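Arginine 3rd transport system periplasmic binding protein (Legionella pneumophila subsp. pneumophila str. Philadelphia 1, PDB 3KZG) probably binds arginine in the periplasm as the solute-binding component of an amino-acid transport system. Local coordinates at residues G8-K11 and F16-W19; K11-F16 and G114-T119; F29-M34 and C45-Y50. All coordinates share one frame; numbering follows the deposited sequence.

Contact 1. Residues G8-K11 and F16-W19; sequences GTSK and FEVW
Glu17 faces strand 4-13 and carries the polar part of this contact. Its side chain bends at chi2 (-96°), which carries the carboxylate back past Thr9 to the hydroxyl of Ser10. Ser10 OG donates to Glu17 OE2 at 2.5 Å, a short bond that meets the anti lone pair of the acceptor, on the side away from OE1. The hydroxyl of Thr9 also lies close, with OG1 3.1 Å from Glu17 OE1, but its angle to either carboxylate oxygen is poor and its hydrogen bond goes to Ile68 O. Val18 turns its side chain away from the facing strand and meets it through the backbone: its CA directs a C-H toward Lys11 O at 3.6 Å. The same carbonyl accepts the stronger bond from Trp19 N at 2.8 Å, with an N-H...O angle of 161° and the donor tilted from the carbonyl plane. The Trp19 side chain runs alongside that of Lys11, heading the same way. The extended lysine lies over one face of the indole, and its CE sits 4.0 Å from the centroid of the six-membered ring of Trp19 in a CH-pi contact. The beta hairpin of strands 4-13 and 17-18 is thus joined by a serine-carboxylate bond at one end and a backbone bond with a lysine-indole contact at the other. Since Glu17 OE1 also lies against Asp30 OD2, the buried acids probably share a proton.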
loop_
_atom_site.group_PDB
_atom_site.type_symbol
_atom_site.label_atom_id
_atom_site.label_comp_id
_atom_site.label_asym_id
_atom_site.label_seq_id
_atom_site.Cartn_x
_atom_site.Cartn_y
_atom_site.Cartn_z
ATOM N N GLY A 8 7.172 14.350 -31.266
ATOM C CA GLY A 8 8.581 14.378 -31.589
ATOM C C GLY A 8 9.369 13.965 -30.361
ATOM O O GLY A 8 9.033 14.362 -29.245
ATOM N N THR A 9 10.402 13.150 -30.564
ATOM C CA THR A 9 11.260 12.685 -29.475
ATOM C C THR A 9 12.676 12.615 -30.037
ATOM O O THR A 9 12.849 12.546 -31.253
ATOM C CB THR A 9 10.828 11.288 -28.979
ATOM O OG1 THR A 9 11.607 10.924 -27.831
ATOM C CG2 THR A 9 11.021 10.248 -30.073
ATOM N N SER A 10 13.690 12.644 -29.176
ATOM C CA SER A 10 15.064 12.602 -29.668
ATOM C C SER A 10 15.410 11.233 -30.235
ATOM O O SER A 10 14.653 10.273 -30.078
ATOM C CB SER A 10 16.053 12.971 -28.561
ATOM O OG SER A 10 16.097 11.975 -27.566
ATOM N N LYS A 11 16.565 11.153 -30.890
ATOM C CA LYS A 11 17.011 9.911 -31.505
ATOM C C LYS A 11 17.787 8.955 -30.610
ATOM O O LYS A 11 17.742 7.747 -30.813
ATOM C CB LYS A 11 17.853 10.219 -32.749
ATOM C CG LYS A 11 17.025 10.571 -33.974
ATOM C CD LYS A 11 17.900 10.941 -35.158
ATOM C CE LYS A 11 17.073 11.059 -36.434
ATOM N NZ LYS A 11 17.872 11.588 -37.576
ATOM N N PHE A 16 15.411 6.975 -21.843
ATOM C CA PHE A 16 14.215 7.745 -22.212
ATOM C C PHE A 16 13.671 7.361 -23.592
ATOM O O PHE A 16 12.478 7.109 -23.755
ATOM C CB PHE A 16 14.526 9.241 -22.133
ATOM C CG PHE A 16 14.866 9.701 -20.747
ATOM C CD1 PHE A 16 13.861 9.934 -19.813
ATOM C CD2 PHE A 16 16.196 9.839 -20.350
ATOM C CE1 PHE A 16 14.173 10.299 -18.498
ATOM C CE2 PHE A 16 16.520 10.201 -19.039
ATOM C CZ PHE A 16 15.501 10.432 -18.112
ATOM N N GLU A 17 14.547 7.331 -24.588
ATOM C CA GLU A 17 14.151 6.909 -25.926
ATOM C C GLU A 17 15.367 6.615 -26.786
ATOM O O GLU A 17 16.437 7.187 -26.600
ATOM C CB GLU A 17 13.274 7.950 -26.637
ATOM C CG GLU A 17 13.945 9.272 -26.934
ATOM C CD GLU A 17 13.661 10.301 -25.871
ATOM O OE1 GLU A 17 12.762 10.043 -25.047
ATOM O OE2 GLU A 17 14.320 11.362 -25.864
ATOM N N VAL A 18 15.176 5.704 -27.728
ATOM C CA VAL A 18 16.213 5.308 -28.659
ATOM C C VAL A 18 15.530 4.990 -29.985
ATOM O O VAL A 18 14.577 4.207 -30.041
ATOM C CB VAL A 18 16.936 4.055 -28.176
ATOM C CG1 VAL A 18 17.793 4.353 -26.958
ATOM C CG2 VAL A 18 15.916 3.036 -27.834
ATOM N N TRP A 19 16.022 5.612 -31.044
ATOM C CA TRP A 19 15.490 5.417 -32.386
ATOM C C TRP A 19 16.391 4.418 -33.124
ATOM O O TRP A 19 17.608 4.602 -33.176
ATOM C CB TRP A 19 15.482 6.761 -33.105
ATOM C CG TRP A 19 15.109 6.702 -34.541
ATOM C CD1 TRP A 19 13.876 6.437 -35.061
ATOM C CD2 TRP A 19 15.973 6.956 -35.654
ATOM N NE1 TRP A 19 13.918 6.517 -36.435
ATOM C CE2 TRP A 19 15.192 6.831 -36.824
ATOM C CE3 TRP A 19 17.333 7.277 -35.775
ATOM C CZ2 TRP A 19 15.727 7.021 -38.105
ATOM C CZ3 TRP A 19 17.864 7.466 -37.052
ATOM C CH2 TRP A 19 17.058 7.336 -38.200
#

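Contact 2. Residues K11-F16 and G114-T119; sequences KFNPPF and GVRKGT
A water molecule between the two segments is gripped from both: it accepts from Asn13 ND2 at 3.0 Å and from Arg116 NH1 at 2.9 Å. The two donor nitrogens are adjacent, ND2 of Asn13 lying 3.3 Å from NH1 of Arg116, and the shared water gives both an acceptor. The amide and guanidinium planes are turned 54° apart, and Asn13 CB packs near the guanidinium, 3.6 Å from Arg116 NH1. A second water accepts from Arg116 NH2 and, weakly, from Lys11 N, and both waters lie in the guanidinium plane, at its edge. Ser10 OG probably bonds Arg116 NH2 as well. An arginine chain extended from CG to NE carries the charge this far from its strand. At its root the type II turn from Arg116 to Thr119 is closed twice on Arg116 O, by Thr119 N and by Thr119 OG1, the latter at 2.8 Å in the carbonyl plane. Strands 4-13 and 112-116 belong to different sheets, one in each lobe of the periplasmic binding protein fold. Between these two segments the polar link runs through water, beside a direct bond from Asn13 ND2 to Asp158, and may adjust if the lobes move, as in related binding proteins.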
loop_
_atom_site.group_PDB
_atom_site.type_symbol
_atom_site.label_atom_id
_atom_site.label_comp_id
_atom_site.label_asym_id
_atom_site.label_seq_id
_atom_site.Cartn_x
_atom_site.Cartn_y
_atom_site.Cartn_z
ATOM N N LYS A 11 16.565 11.153 -30.890
ATOM C CA LYS A 11 17.011 9.911 -31.505
ATOM C C LYS A 11 17.787 8.955 -30.610
ATOM O O LYS A 11 17.742 7.747 -30.813
ATOM C CB LYS A 11 17.853 10.219 -32.749
ATOM C CG LYS A 11 17.025 10.571 -33.974
ATOM C CD LYS A 11 17.900 10.941 -35.158
ATOM C CE LYS A 11 17.073 11.059 -36.434
ATOM N NZ LYS A 11 17.872 11.588 -37.576
ATOM N N PHE A 12 18.498 9.474 -29.619
ATOM C CA PHE A 12 19.272 8.585 -28.770
ATOM C C PHE A 12 19.611 9.170 -27.403
ATOM O O PHE A 12 20.424 10.092 -27.275
ATOM C CB PHE A 12 20.563 8.185 -29.499
ATOM C CG PHE A 12 21.318 7.067 -28.836
ATOM C CD1 PHE A 12 20.771 5.788 -28.758
ATOM C CD2 PHE A 12 22.573 7.293 -28.280
ATOM C CE1 PHE A 12 21.465 4.750 -28.133
ATOM C CE2 PHE A 12 23.275 6.264 -27.653
ATOM C CZ PHE A 12 22.719 4.988 -27.580
ATOM N N ASN A 13 18.967 8.636 -26.377
ATOM C CA ASN A 13 19.237 9.072 -25.016
ATOM C C ASN A 13 18.599 8.093 -24.054
ATOM O O ASN A 13 17.745 8.457 -23.251
ATOM C CB ASN A 13 18.709 10.486 -24.760
ATOM C CG ASN A 13 19.061 10.992 -23.366
ATOM O OD1 ASN A 13 20.170 10.762 -22.872
ATOM N ND2 ASN A 13 18.124 11.692 -22.730
ATOM N N PRO A 14 19.000 6.818 -24.145
ATOM C CA PRO A 14 18.447 5.799 -23.253
ATOM C C PRO A 14 18.659 6.272 -21.817
ATOM O O PRO A 14 19.616 6.995 -21.535
ATOM C CB PRO A 14 19.270 4.556 -23.600
ATOM C CG PRO A 14 20.587 5.138 -24.071
ATOM C CD PRO A 14 20.128 6.285 -24.928
ATOM N N PRO A 15 17.784 5.859 -20.886
ATOM C CA PRO A 15 16.627 4.986 -21.089
ATOM C C PRO A 15 15.329 5.698 -21.471
ATOM O O PRO A 15 14.264 5.088 -21.416
ATOM C CB PRO A 15 16.497 4.297 -19.740
ATOM C CG PRO A 15 16.792 5.426 -18.809
ATOM C CD PRO A 15 18.004 6.094 -19.445
ATOM N N PHE A 16 15.411 6.975 -21.843
ATOM C CA PHE A 16 14.215 7.745 -22.212
ATOM C C PHE A 16 13.671 7.361 -23.592
ATOM O O PHE A 16 12.478 7.109 -23.755
ATOM C CB PHE A 16 14.526 9.241 -22.133
ATOM C CG PHE A 16 14.866 9.701 -20.747
ATOM C CD1 PHE A 16 13.861 9.934 -19.813
ATOM C CD2 PHE A 16 16.196 9.839 -20.350
ATOM C CE1 PHE A 16 14.173 10.299 -18.498
ATOM C CE2 PHE A 16 16.520 10.201 -19.039
ATOM C CZ PHE A 16 15.501 10.432 -18.112
ATOM N N GLY A 114 31.768 17.851 -21.431
ATOM C CA GLY A 114 30.917 17.646 -22.588
ATOM C C GLY A 114 29.466 17.833 -22.186
ATOM O O GLY A 114 29.072 17.472 -21.076
ATOM N N VAL A 115 28.667 18.401 -23.082
ATOM C CA VAL A 115 27.254 18.637 -22.814
ATOM C C VAL A 115 26.431 18.445 -24.086
ATOM O O VAL A 115 26.929 18.669 -25.189
ATOM C CB VAL A 115 27.038 20.072 -22.258
ATOM C CG1 VAL A 115 25.611 20.516 -22.476
ATOM C CG2 VAL A 115 27.376 20.106 -20.768
ATOM N N ARG A 116 25.180 18.021 -23.929
ATOM C CA ARG A 116 24.290 17.801 -25.067
ATOM C C ARG A 116 23.697 19.142 -25.502
ATOM O O ARG A 116 22.981 19.791 -24.736
ATOM C CB ARG A 116 23.161 16.844 -24.674
ATOM C CG ARG A 116 22.307 16.331 -25.831
ATOM C CD ARG A 116 21.112 15.551 -25.300
ATOM N NE ARG A 116 20.444 14.765 -26.331
ATOM C CZ ARG A 116 19.328 14.069 -26.139
ATOM N NH1 ARG A 116 18.739 14.064 -24.946
ATOM N NH2 ARG A 116 18.810 13.359 -27.132
ATOM N N LYS A 117 23.994 19.552 -26.730
ATOM C CA LYS A 117 23.498 20.822 -27.256
ATOM C C LYS A 117 21.975 20.930 -27.162
ATOM O O LYS A 117 21.258 20.046 -27.612
ATOM C CB LYS A 117 23.933 20.999 -28.715
ATOM C CG LYS A 117 23.534 22.349 -29.306
ATOM C CD LYS A 117 23.965 22.496 -30.759
ATOM C CE LYS A 117 23.639 23.892 -31.279
ATOM N NZ LYS A 117 24.037 24.088 -32.705
ATOM N N GLY A 118 21.491 22.030 -26.589
ATOM C CA GLY A 118 20.056 22.224 -26.451
ATOM C C GLY A 118 19.565 22.093 -25.017
ATOM O O GLY A 118 18.463 22.534 -24.695
ATOM N N THR A 119 20.376 21.483 -24.153
ATOM C CA THR A 119 20.004 21.317 -22.750
ATOM C C THR A 119 20.521 22.496 -21.938
ATOM O O THR A 119 21.319 23.295 -22.424
ATOM C CB THR A 119 20.613 20.033 -22.125
ATOM O OG1 THR A 119 22.041 20.156 -22.071
ATOM C CG2 THR A 119 20.232 18.808 -22.925
HETATM O O HOH W 1 19.323 12.947 -30.251
HETATM O O HOH W 2 16.114 12.806 -24.600
#

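Contact 3. Residues F29-M34 and C45-Y50; sequences FDIDLM and CTFEAY
The ring of Phe47 lies between Ile31 on one face and Cys45 on the other. Ile31 CD1 stands 4.2 Å from the ring centroid and 15° off its normal, a CH-pi contact displaced toward the rim. On the opposite face the sulfur of Cys45, two residues back on the same strand, rides 3.4 Å above the plane, also near the rim. Met34, a selenomethionine here, comes in at the edge near the ring plane, its CB 3.9 Å from Phe47 CE1. The second branch of Ile31 works alongside the first: CG2, anti to the backbone N, reaches Phe47 CE2 at 3.6 Å. The outer end of the ring drives up to the helix backbone, where CZ of Phe47 lies 3.5 Å from the carbonyl O of Ile31. Helix 29-40 connects strand 4-13 to its parallel neighbour 44-50, so that strand, helix and strand form a beta-alpha-beta crossover, with the short strand 17-18 inserted before the helix. Across this unit the axes of the helix and strand segments run roughly antiparallel, at 152°, with a closest approach of 10.2 Å. Farther toward the start of the strand, Met34 CG approaches Cys45 SG at 4.5 Å, a loose apolar contact; Gln35 and Cys38 of the same helix also touch Cys45. Beyond CG the Met34 chain bends at both chi2 and chi3 and leads away from strand 44-50, into apolar surroundings that include Ile7, Ile68 and Ile195.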
loop_
_atom_site.group_PDB
_atom_site.type_symbol
_atom_site.label_atom_id
_atom_site.label_comp_id
_atom_site.label_asym_id
_atom_site.label_seq_id
_atom_site.Cartn_x
_atom_site.Cartn_y
_atom_site.Cartn_z
ATOM N N PHE A 29 11.509 4.872 -21.665
ATOM C CA PHE A 29 10.489 5.375 -20.755
ATOM C C PHE A 29 9.567 6.429 -21.374
ATOM O O PHE A 29 8.352 6.350 -21.208
ATOM C CB PHE A 29 11.133 5.958 -19.497
ATOM C CG PHE A 29 10.136 6.446 -18.486
ATOM C CD1 PHE A 29 9.409 5.547 -17.721
ATOM C CD2 PHE A 29 9.908 7.806 -18.318
ATOM C CE1 PHE A 29 8.467 5.988 -16.798
ATOM C CE2 PHE A 29 8.964 8.264 -17.397
ATOM C CZ PHE A 29 8.244 7.354 -16.637
ATOM N N ASP A 30 10.131 7.417 -22.071
ATOM C CA ASP A 30 9.305 8.466 -22.679
ATOM C C ASP A 30 8.323 7.889 -23.679
ATOM O O ASP A 30 7.181 8.338 -23.773
ATOM C CB ASP A 30 10.163 9.522 -23.395
ATOM C CG ASP A 30 10.816 10.494 -22.440
ATOM O OD1 ASP A 30 10.290 10.667 -21.324
ATOM O OD2 ASP A 30 11.843 11.102 -22.811
ATOM N N ILE A 31 8.774 6.889 -24.427
ATOM C CA ILE A 31 7.922 6.269 -25.428
ATOM C C ILE A 31 6.714 5.623 -24.769
ATOM O O ILE A 31 5.578 5.883 -25.165
ATOM C CB ILE A 31 8.683 5.188 -26.235
ATOM C CG1 ILE A 31 9.967 5.776 -26.829
ATOM C CG2 ILE A 31 7.782 4.622 -27.325
ATOM C CD1 ILE A 31 9.778 7.051 -27.626
ATOM N N ASP A 32 6.966 4.785 -23.765
ATOM C CA ASP A 32 5.899 4.090 -23.058
ATOM C C ASP A 32 4.940 5.055 -22.352
ATOM O O ASP A 32 3.728 4.834 -22.335
ATOM C CB ASP A 32 6.470 3.104 -22.025
ATOM C CG ASP A 32 7.268 1.960 -22.655
ATOM O OD1 ASP A 32 7.058 1.649 -23.848
ATOM O OD2 ASP A 32 8.101 1.357 -21.940
ATOM N N LEU A 33 5.477 6.120 -21.770
ATOM C CA LEU A 33 4.627 7.085 -21.078
ATOM C C LEU A 33 3.678 7.767 -22.054
ATOM O O LEU A 33 2.458 7.729 -21.883
ATOM C CB LEU A 33 5.473 8.142 -20.367
ATOM C CG LEU A 33 4.639 9.191 -19.631
ATOM C CD1 LEU A 33 3.751 8.501 -18.597
ATOM C CD2 LEU A 33 5.540 10.204 -18.973
HETATM N N MSE A 34 4.252 8.395 -23.075
HETATM C CA MSE A 34 3.490 9.098 -24.105
HETATM C C MSE A 34 2.456 8.165 -24.733
HETATM O O MSE A 34 1.303 8.545 -24.942
HETATM C CB MSE A 34 4.450 9.621 -25.182
HETATM C CG MSE A 34 3.858 10.669 -26.132
HETATM SE SE MSE A 34 3.091 12.174 -25.194
HETATM C CE MSE A 34 4.674 13.262 -24.956
ATOM N N CYS A 45 -1.082 7.138 -31.443
ATOM C CA CYS A 45 0.208 7.788 -31.250
ATOM C C CYS A 45 1.261 7.439 -32.299
ATOM O O CYS A 45 1.520 6.269 -32.566
ATOM C CB CYS A 45 0.741 7.426 -29.859
ATOM S SG CYS A 45 2.375 8.073 -29.457
ATOM N N THR A 46 1.868 8.463 -32.887
ATOM C CA THR A 46 2.921 8.262 -33.875
ATOM C C THR A 46 4.098 9.153 -33.484
ATOM O O THR A 46 3.929 10.349 -33.250
ATOM C CB THR A 46 2.436 8.607 -35.300
ATOM O OG1 THR A 46 1.956 9.955 -35.334
ATOM C CG2 THR A 46 1.314 7.666 -35.719
ATOM N N PHE A 47 5.285 8.556 -33.402
ATOM C CA PHE A 47 6.497 9.268 -33.005
ATOM C C PHE A 47 7.365 9.738 -34.159
ATOM O O PHE A 47 7.415 9.114 -35.211
ATOM C CB PHE A 47 7.352 8.371 -32.105
ATOM C CG PHE A 47 6.727 8.061 -30.774
ATOM C CD1 PHE A 47 6.761 8.988 -29.742
ATOM C CD2 PHE A 47 6.104 6.840 -30.557
ATOM C CE1 PHE A 47 6.186 8.700 -28.510
ATOM C CE2 PHE A 47 5.526 6.545 -29.328
ATOM C CZ PHE A 47 5.568 7.475 -28.306
ATOM N N GLU A 48 8.074 10.837 -33.941
ATOM C CA GLU A 48 8.962 11.367 -34.954
ATOM C C GLU A 48 10.257 11.769 -34.262
ATOM O O GLU A 48 10.285 12.720 -33.477
ATOM C CB GLU A 48 8.316 12.564 -35.652
ATOM C CG GLU A 48 9.041 13.000 -36.908
ATOM C CD GLU A 48 8.089 13.316 -38.035
ATOM O OE1 GLU A 48 7.321 14.298 -37.915
ATOM O OE2 GLU A 48 8.102 12.574 -39.042
ATOM N N ALA A 49 11.324 11.031 -34.554
ATOM C CA ALA A 49 12.630 11.273 -33.949
ATOM C C ALA A 49 13.475 12.324 -34.658
ATOM O O ALA A 49 13.654 12.283 -35.872
ATOM C CB ALA A 49 13.403 9.963 -33.863
ATOM N N TYR A 50 14.002 13.257 -33.875
ATOM C CA TYR A 50 14.847 14.327 -34.382
ATOM C C TYR A 50 16.076 14.340 -33.508
ATOM O O TYR A 50 16.087 13.724 -32.447
ATOM C CB TYR A 50 14.167 15.687 -34.214
ATOM C CG TYR A 50 12.890 15.873 -34.985
ATOM C CD1 TYR A 50 12.878 16.567 -36.191
ATOM C CD2 TYR A 50 11.683 15.372 -34.498
ATOM C CE1 TYR A 50 11.699 16.763 -36.895
ATOM C CE2 TYR A 50 10.497 15.562 -35.195
ATOM C CZ TYR A 50 10.514 16.258 -36.393
ATOM O OH TYR A 50 9.349 16.447 -37.091
#

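From the N terminus, strand 4-13 leads into contact 1, which closes a short hairpin loop and has its turn in the 11-16 segment of contact 2. The chain enters helix 29-40, and contact 3 closes the crossover onto strand 44-50 after contact 1 is complete. Contact 2 closes last, once the chain has crossed to the other lobe, where Arg116 reaches back to 11-16, so its long loop encloses contact 3. The joints between them are close: Pro15 O probably accepts from Phe29 N and Phe16 O from Asp30 N, fastening the hairpin turn to the helix start. Contacts 1 and 3 lie within one lobe, joining its hairpin, helix 29-40 and strand 44-50, and contact 2 links that lobe to the second.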